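Local coordinates for protein erythromycin dehydratase (Saccharopolyspora erythraea, PDB 3EL6) that probably removes water from a beta-hydroxyacyl intermediate during erythromycin polyketide assembly, as the dehydratase domain of a modular synthase, at residues 208-218 and 265-273; 233-242 and 276-284. All coordinates share one frame; numbering follows the deposited sequence.

Interaction 1: residues 208-218 and 265-273; sequences DSVYAEVSIAA and TSVRVVATP. With SO4 (sulfate ion), chain B.
Tyr-211 and Val-270 lie side by side on one face of two antiparallel neighbours, strands 209-215 and 266-273, in the second half of the double hotdog fold. The ladder between them is regular. Val-210 with Ala-271, Ala-212 with Val-269 and Val-214 with Val-267 are hydrogen-bonded pairs. The pairs between them, including Tyr-211 with Val-270 and Glu-213 with Arg-268, are non-hydrogen-bonded.

The two methyls of Val-270 lie alongside CD1 and CE1 of the tyrosine ring, at an oblique angle to it. CG2 of Val-270 is 3.8 Å from CD1 of Tyr-211, and CG1 of Val-270 is 3.8 Å from CE1 of Tyr-211. On the same face, Glu-213 and Arg-268 are neighbours without a salt bridge. OE2 of Glu-213 is 4.4 Å from NH2 of Arg-268 and well out of the guanidinium plane, so only charge relates them. This oxygen accepts a hydrogen bond from Trp-169, whose ring also makes a cation-pi contact with Arg-268. Arg-268 is extended from CG to NE and meets a sulfate, probably from the crystallisation liquor, edge-on.

The other face carries small aliphatic groups toward helix 227-235. Val-214 and Val-269 cross at a slant, with CG2 of Val-214 4.0 Å from CG2 of Val-269. In Val-267 CG1 stands anti to the carbonyl carbon (chi1 -65°), which leaves CG2 between the backbone N and the carbonyl carbon, 4.1 Å from CB of Val-214. Leu-229 covers both Val-214 and Val-267.

Past the strand end, the backbone N of Ile-216 still bonds to O of Thr-265. A water joins O of Ile-216 to OG1 of Thr-265. At the sulfate, two nearly straight bonds leave the guanidinium: NH1 of Arg-268 to O2 at 2.9 Å and NH2 of Arg-268 to O1 at 3.1 Å.

Interaction 2: residues 233-242 and 276-284; sequences VAQTLSLGAL and ADAMALRVT
The carbonyl oxygen of Val-233 is gripped twice by Thr-236, by its OG1 at 2.8 Å and by its backbone N at 3.1 Å. OG1 of Thr-236 stands between its own backbone N and carbonyl carbon (chi1 64°), from where it can turn back to this oxygen. The same OG1 lies 3.6 Å from CD2 of Leu-281; the buried hydroxyl is bonded and also packed against a methyl.

The rest of the contact is apolar. Leu-281 spreads its two methyls: CD1 meets CG1 of Val-233 at 3.8 Å, and CD2 faces CD1 of Leu-237. Val-233 also meets Val-283 tip to tip. Met-279 bends at its last torsion (chi3 76°) and slides past Leu-237, with SD 3.8 Å from CG of Leu-237. On the strand's N-terminal side, CD2 of Leu-242 reaches CG of Met-279 at 3.8 Å.

This is the helix-on-sheet core of a hotdog fold. Residues 233-242, which carry the last part of helix 227-235 and the chain after it, cover Met-279, Leu-281 and Val-283 of strand 278-284, which runs between strands 266-273 and 290-299.

The centres of the two interactions are 9 Å apart, on the same side of the chain's centre. Their segments alternate along the chain: 208-218, 233-242, 265-273, then 276-284. Strand 209-215 is followed by helix 227-235, and strand 266-273 by strand 278-284. Interaction 1 joins strands edge to edge, while interaction 2 lays residues 233-242 on the next strand of the same sheet. Strands 266-273 and 278-284 are neighbours, with probable backbone hydrogen bonds from N of Ala-280 to O of Thr-272 and from N of Arg-268 to O of Thr-284. Together they form part of one hotdog unit, a sheet wrapped round its helix.

Interaction 1: residues 208-218 and 265-273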
loop_
_atom_site.group_PDB
_atom_site.type_symbol
_atom_site.label_atom_id
_atom_site.label_comp_id
_atom_site.label_asym_id
_atom_site.label_seq_id
_atom_site.Cartn_x
_atom_site.Cartn_y
_atom_site.Cartn_z
ATOM N N ASP A 208 1.710 41.433 19.932
ATOM C CA ASP A 208 2.155 40.700 18.769
ATOM C C ASP A 208 1.150 39.595 18.368
ATOM O O ASP A 208 1.475 38.766 17.537
ATOM C CB ASP A 208 3.574 40.132 18.977
ATOM C CG ASP A 208 4.670 41.209 18.814
ATOM O OD1 ASP A 208 4.444 42.204 18.061
ATOM O OD2 ASP A 208 5.752 41.061 19.428
ATOM N N SER A 209 -0.042 39.597 18.956
ATOM C CA SER A 209 -1.130 38.683 18.528
ATOM C C SER A 209 -1.962 39.273 17.381
ATOM O O SER A 209 -2.202 40.486 17.352
ATOM C CB SER A 209 -2.048 38.412 19.693
ATOM O OG SER A 209 -1.323 37.687 20.685
ATOM N N VAL A 210 -2.417 38.416 16.467
ATOM C CA VAL A 210 -3.172 38.832 15.293
ATOM C C VAL A 210 -4.479 38.079 15.330
ATOM O O VAL A 210 -4.482 36.877 15.630
ATOM C CB VAL A 210 -2.389 38.445 14.011
ATOM C CG1 VAL A 210 -3.268 38.607 12.756
ATOM C CG2 VAL A 210 -1.081 39.242 13.906
ATOM N N TYR A 211 -5.610 38.750 15.049
ATOM C CA TYR A 211 -6.915 38.138 15.068
ATOM C C TYR A 211 -7.407 38.308 13.620
ATOM O O TYR A 211 -7.201 39.398 13.052
ATOM C CB TYR A 211 -7.842 38.916 16.003
ATOM C CG TYR A 211 -7.280 38.916 17.402
ATOM C CD1 TYR A 211 -7.713 37.991 18.335
ATOM C CD2 TYR A 211 -6.228 39.759 17.721
ATOM C CE1 TYR A 211 -7.130 37.949 19.625
ATOM C CE2 TYR A 211 -5.632 39.718 19.000
ATOM C CZ TYR A 211 -6.091 38.830 19.920
ATOM O OH TYR A 211 -5.479 38.811 21.160
ATOM N N ALA A 212 -8.039 37.303 13.013
ATOM C CA ALA A 212 -8.463 37.549 11.596
ATOM C C ALA A 212 -9.758 36.794 11.352
ATOM O O ALA A 212 -10.003 35.786 11.982
ATOM C CB ALA A 212 -7.369 37.102 10.605
ATOM N N GLU A 213 -10.608 37.286 10.436
ATOM C CA GLU A 213 -11.749 36.539 9.950
ATOM C C GLU A 213 -11.291 36.049 8.579
ATOM O O GLU A 213 -10.804 36.842 7.774
ATOM C CB GLU A 213 -12.944 37.484 9.775
ATOM C CG GLU A 213 -13.589 37.831 11.151
ATOM C CD GLU A 213 -14.690 38.864 11.049
ATOM O OE1 GLU A 213 -14.995 39.353 9.911
ATOM O OE2 GLU A 213 -15.235 39.192 12.133
ATOM N N VAL A 214 -11.482 34.754 8.312
ATOM C CA VAL A 214 -10.942 34.152 7.099
ATOM C C VAL A 214 -12.077 33.287 6.546
ATOM O O VAL A 214 -12.679 32.539 7.278
ATOM C CB VAL A 214 -9.729 33.300 7.434
ATOM C CG1 VAL A 214 -9.285 32.637 6.174
ATOM C CG2 VAL A 214 -8.582 34.158 8.011
ATOM N N SER A 215 -12.393 33.380 5.251
ATOM C CA SER A 215 -13.508 32.593 4.704
ATOM C C SER A 215 -13.336 32.487 3.180
ATOM O O SER A 215 -12.667 33.316 2.565
ATOM C CB SER A 215 -14.903 33.182 4.996
ATOM O OG SER A 215 -14.991 34.512 4.440
ATOM N N ILE A 216 -13.889 31.409 2.631
ATOM C CA ILE A 216 -13.885 31.162 1.219
ATOM C C ILE A 216 -15.312 30.785 0.861
ATOM O O ILE A 216 -16.158 30.555 1.715
ATOM C CB ILE A 216 -12.918 29.992 0.841
ATOM C CG1 ILE A 216 -13.326 28.703 1.568
ATOM C CG2 ILE A 216 -11.467 30.399 1.147
ATOM C CD1 ILE A 216 -12.600 27.463 0.977
ATOM N N ALA A 217 -15.622 30.713 -0.429
ATOM C CA ALA A 217 -16.917 30.203 -0.782
ATOM C C ALA A 217 -16.971 28.650 -0.728
ATOM O O ALA A 217 -16.121 27.980 -1.299
ATOM C CB ALA A 217 -17.312 30.697 -2.166
ATOM N N ALA A 218 -18.008 28.094 -0.116
ATOM C CA ALA A 218 -18.193 26.616 -0.105
ATOM C C ALA A 218 -18.125 25.981 -1.509
ATOM O O ALA A 218 -18.675 26.512 -2.470
ATOM C CB ALA A 218 -19.483 26.252 0.609
ATOM N N THR A 265 -15.879 26.552 6.113
ATOM C CA THR A 265 -15.472 27.506 5.046
ATOM C C THR A 265 -15.343 28.943 5.585
ATOM O O THR A 265 -15.011 29.847 4.841
ATOM C CB THR A 265 -16.479 27.565 3.901
ATOM O OG1 THR A 265 -17.777 27.883 4.411
ATOM C CG2 THR A 265 -16.530 26.205 3.126
ATOM N N SER A 266 -15.612 29.136 6.876
ATOM C CA SER A 266 -15.599 30.461 7.478
ATOM C C SER A 266 -15.145 30.298 8.926
ATOM O O SER A 266 -15.818 29.563 9.676
ATOM C CB SER A 266 -17.002 31.046 7.446
ATOM O OG SER A 266 -16.988 32.349 8.014
ATOM N N VAL A 267 -14.015 30.917 9.287
ATOM C CA VAL A 267 -13.435 30.696 10.612
ATOM C C VAL A 267 -12.887 32.016 11.157
ATOM O O VAL A 267 -12.776 33.003 10.426
ATOM C CB VAL A 267 -12.278 29.645 10.544
ATOM C CG1 VAL A 267 -12.882 28.246 10.136
ATOM C CG2 VAL A 267 -11.135 30.139 9.608
ATOM N N ARG A 268 -12.574 32.038 12.457
ATOM C CA ARG A 268 -11.822 33.124 13.054
ATOM C C ARG A 268 -10.480 32.552 13.519
ATOM O O ARG A 268 -10.418 31.413 13.968
ATOM C CB ARG A 268 -12.590 33.659 14.272
ATOM C CG ARG A 268 -13.988 34.263 13.907
ATOM C CD ARG A 268 -14.897 34.578 15.140
ATOM N NE ARG A 268 -15.973 35.456 14.662
ATOM C CZ ARG A 268 -16.914 36.033 15.420
ATOM N NH1 ARG A 268 -16.965 35.828 16.729
ATOM N NH2 ARG A 268 -17.807 36.827 14.842
ATOM N N VAL A 269 -9.439 33.320 13.419
ATOM C CA VAL A 269 -8.089 32.825 13.704
ATOM C C VAL A 269 -7.445 33.763 14.730
ATOM O O VAL A 269 -7.498 34.996 14.593
ATOM C CB VAL A 269 -7.265 32.872 12.461
ATOM C CG1 VAL A 269 -5.833 32.334 12.720
ATOM C CG2 VAL A 269 -7.979 32.076 11.349
ATOM N N VAL A 270 -6.849 33.183 15.763
ATOM C CA VAL A 270 -5.959 33.957 16.631
ATOM C C VAL A 270 -4.547 33.397 16.449
ATOM O O VAL A 270 -4.331 32.161 16.648
ATOM C CB VAL A 270 -6.365 33.786 18.099
ATOM C CG1 VAL A 270 -5.394 34.587 18.962
ATOM C CG2 VAL A 270 -7.875 34.203 18.318
ATOM N N ALA A 271 -3.613 34.236 16.005
ATOM C CA ALA A 271 -2.236 33.796 15.792
ATOM C C ALA A 271 -1.401 34.430 16.896
ATOM O O ALA A 271 -1.453 35.645 17.105
ATOM C CB ALA A 271 -1.724 34.219 14.460
ATOM N N THR A 272 -0.642 33.604 17.613
ATOM C CA THR A 272 0.206 34.102 18.708
ATOM C C THR A 272 1.696 33.724 18.512
ATOM O O THR A 272 2.012 32.645 18.003
ATOM C CB THR A 272 -0.381 33.645 20.080
ATOM O OG1 THR A 272 -0.588 32.232 20.067
ATOM C CG2 THR A 272 -1.761 34.183 20.265
ATOM N N PRO A 273 2.630 34.615 18.889
ATOM C CA PRO A 273 4.068 34.333 18.691
ATOM C C PRO A 273 4.468 32.995 19.365
ATOM O O PRO A 273 3.918 32.630 20.409
ATOM C CB PRO A 273 4.759 35.523 19.414
ATOM C CG PRO A 273 3.762 36.620 19.352
ATOM C CD PRO A 273 2.422 35.914 19.573
HETATM S S SO4 B . -20.066 37.825 17.849
HETATM O O1 SO4 B . -19.786 38.433 16.545
HETATM O O2 SO4 B . -18.844 37.270 18.451
HETATM O O3 SO4 B . -20.635 38.844 18.741
HETATM O O4 SO4 B . -21.055 36.756 17.672
HETATM O O HOH W 1 -18.220 30.370 3.591
#

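Interaction 2: residues 233-242 and 276-284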
loop_
_atom_site.group_PDB
_atom_site.type_symbol
_atom_site.label_atom_id
_atom_site.label_comp_id
_atom_site.label_asym_id
_atom_site.label_seq_id
_atom_site.Cartn_x
_atom_site.Cartn_y
_atom_site.Cartn_z
ATOM N N VAL A 233 -5.575 30.791 6.597
ATOM C CA VAL A 233 -5.225 30.777 8.038
ATOM C C VAL A 233 -3.743 30.999 8.280
ATOM O O VAL A 233 -3.371 31.819 9.119
ATOM C CB VAL A 233 -5.647 29.448 8.690
ATOM C CG1 VAL A 233 -5.061 29.313 10.067
ATOM C CG2 VAL A 233 -7.159 29.360 8.717
ATOM N N ALA A 234 -2.891 30.288 7.547
ATOM C CA ALA A 234 -1.458 30.511 7.613
ATOM C C ALA A 234 -1.059 31.898 7.145
ATOM O O ALA A 234 -0.024 32.466 7.581
ATOM C CB ALA A 234 -0.714 29.415 6.772
ATOM N N GLN A 235 -1.852 32.467 6.238
ATOM C CA GLN A 235 -1.557 33.855 5.813
ATOM C C GLN A 235 -1.570 34.857 6.962
ATOM O O GLN A 235 -0.965 35.902 6.836
ATOM C CB GLN A 235 -2.487 34.329 4.703
ATOM C CG GLN A 235 -2.240 33.725 3.319
ATOM C CD GLN A 235 -3.325 34.220 2.366
ATOM O OE1 GLN A 235 -3.693 35.392 2.438
ATOM N NE2 GLN A 235 -3.904 33.314 1.547
ATOM N N THR A 236 -2.226 34.526 8.070
ATOM C CA THR A 236 -2.265 35.478 9.163
ATOM C C THR A 236 -0.843 35.775 9.667
ATOM O O THR A 236 -0.605 36.824 10.303
ATOM C CB THR A 236 -3.168 35.046 10.299
ATOM O OG1 THR A 236 -2.640 33.850 10.886
ATOM C CG2 THR A 236 -4.629 34.751 9.791
ATOM N N LEU A 237 0.113 34.856 9.428
ATOM C CA LEU A 237 1.475 35.089 9.899
ATOM C C LEU A 237 2.099 36.298 9.216
ATOM O O LEU A 237 3.050 36.896 9.754
ATOM C CB LEU A 237 2.381 33.861 9.688
ATOM C CG LEU A 237 2.356 32.856 10.879
ATOM C CD1 LEU A 237 1.002 32.314 11.160
ATOM C CD2 LEU A 237 3.380 31.664 10.682
ATOM N N SER A 238 1.598 36.662 8.037
ATOM C CA SER A 238 2.120 37.826 7.341
ATOM C C SER A 238 1.705 39.157 7.994
ATOM O O SER A 238 2.298 40.201 7.697
ATOM C CB SER A 238 1.712 37.812 5.861
ATOM O OG SER A 238 0.341 38.204 5.700
ATOM N N LEU A 239 0.727 39.119 8.888
ATOM C CA LEU A 239 0.172 40.340 9.489
ATOM C C LEU A 239 0.850 40.748 10.804
ATOM O O LEU A 239 0.567 41.824 11.348
ATOM C CB LEU A 239 -1.325 40.166 9.745
ATOM C CG LEU A 239 -2.185 39.874 8.506
ATOM C CD1 LEU A 239 -3.645 39.654 8.903
ATOM C CD2 LEU A 239 -2.040 40.998 7.480
ATOM N N GLY A 240 1.706 39.875 11.330
ATOM C CA GLY A 240 2.296 40.085 12.651
ATOM C C GLY A 240 3.741 40.524 12.531
ATOM O O GLY A 240 4.195 40.911 11.441
ATOM N N ALA A 241 4.470 40.448 13.641
ATOM C CA ALA A 241 5.895 40.790 13.648
ATOM C C ALA A 241 6.641 39.940 12.627
ATOM O O ALA A 241 7.773 40.238 12.266
ATOM C CB ALA A 241 6.488 40.594 15.034
ATOM N N LEU A 242 6.014 38.873 12.145
ATOM C CA LEU A 242 6.699 38.032 11.159
ATOM C C LEU A 242 6.779 38.652 9.769
ATOM O O LEU A 242 7.832 38.599 9.132
ATOM C CB LEU A 242 6.093 36.619 11.089
ATOM C CG LEU A 242 6.772 35.557 11.963
ATOM C CD1 LEU A 242 6.860 36.017 13.399
ATOM C CD2 LEU A 242 6.047 34.230 11.868
ATOM N N ALA A 276 11.160 31.632 17.492
ATOM C CA ALA A 276 11.687 32.253 16.291
ATOM C C ALA A 276 11.050 31.698 15.010
ATOM O O ALA A 276 10.981 30.482 14.781
ATOM C CB ALA A 276 13.246 32.164 16.252
ATOM N N ASP A 277 10.584 32.620 14.187
ATOM C CA ASP A 277 10.023 32.307 12.891
ATOM C C ASP A 277 8.752 31.458 13.006
ATOM O O ASP A 277 8.397 30.791 12.040
ATOM C CB ASP A 277 11.036 31.577 12.010
ATOM C CG ASP A 277 12.328 32.358 11.807
ATOM O OD1 ASP A 277 12.257 33.486 11.269
ATOM O OD2 ASP A 277 13.413 31.821 12.151
ATOM N N ALA A 278 8.067 31.490 14.152
ATOM C CA ALA A 278 6.873 30.619 14.321
ATOM C C ALA A 278 5.715 31.322 15.038
ATOM O O ALA A 278 5.960 32.201 15.861
ATOM C CB ALA A 278 7.264 29.342 15.087
ATOM N N MET A 279 4.473 30.911 14.762
ATOM C CA MET A 279 3.331 31.324 15.553
ATOM C C MET A 279 2.434 30.151 15.785
ATOM O O MET A 279 2.422 29.226 14.950
ATOM C CB MET A 279 2.491 32.418 14.838
ATOM C CG MET A 279 3.296 33.706 14.496
ATOM S SD MET A 279 2.224 35.093 13.938
ATOM C CE MET A 279 1.509 35.622 15.523
ATOM N N ALA A 280 1.669 30.199 16.879
ATOM C CA ALA A 280 0.658 29.194 17.219
ATOM C C ALA A 280 -0.654 29.678 16.652
ATOM O O ALA A 280 -0.872 30.871 16.564
ATOM C CB ALA A 280 0.517 29.068 18.695
ATOM N N LEU A 281 -1.529 28.773 16.272
ATOM C CA LEU A 281 -2.785 29.211 15.691
ATOM C C LEU A 281 -3.939 28.593 16.415
ATOM O O LEU A 281 -3.948 27.398 16.735
ATOM C CB LEU A 281 -2.840 28.811 14.199
ATOM C CG LEU A 281 -1.868 29.474 13.246
ATOM C CD1 LEU A 281 -1.799 28.798 11.868
ATOM C CD2 LEU A 281 -2.313 30.965 13.031
ATOM N N ARG A 282 -4.991 29.366 16.635
ATOM C CA ARG A 282 -6.168 28.811 17.211
ATOM C C ARG A 282 -7.328 29.198 16.321
ATOM O O ARG A 282 -7.501 30.388 16.066
ATOM C CB ARG A 282 -6.391 29.427 18.607
ATOM C CG ARG A 282 -7.587 28.844 19.313
ATOM C CD ARG A 282 -7.443 28.972 20.838
ATOM N NE ARG A 282 -8.460 28.183 21.561
ATOM C CZ ARG A 282 -8.269 26.967 22.064
ATOM N NH1 ARG A 282 -7.083 26.356 21.944
ATOM N NH2 ARG A 282 -9.284 26.346 22.682
ATOM N N VAL A 283 -8.091 28.236 15.839
ATOM C CA VAL A 283 -9.036 28.481 14.783
ATOM C C VAL A 283 -10.411 28.094 15.299
ATOM O O VAL A 283 -10.626 26.929 15.744
ATOM C CB VAL A 283 -8.741 27.601 13.499
ATOM C CG1 VAL A 283 -9.831 27.871 12.435
ATOM C CG2 VAL A 283 -7.317 27.877 12.977
ATOM N N THR A 284 -11.348 29.042 15.280
ATOM C CA THR A 284 -12.735 28.751 15.701
ATOM C C THR A 284 -13.766 29.046 14.630
ATOM O O THR A 284 -13.438 29.743 13.661
ATOM C CB THR A 284 -13.144 29.613 16.930
ATOM O OG1 THR A 284 -12.803 30.979 16.660
ATOM C CG2 THR A 284 -12.300 29.216 18.149
#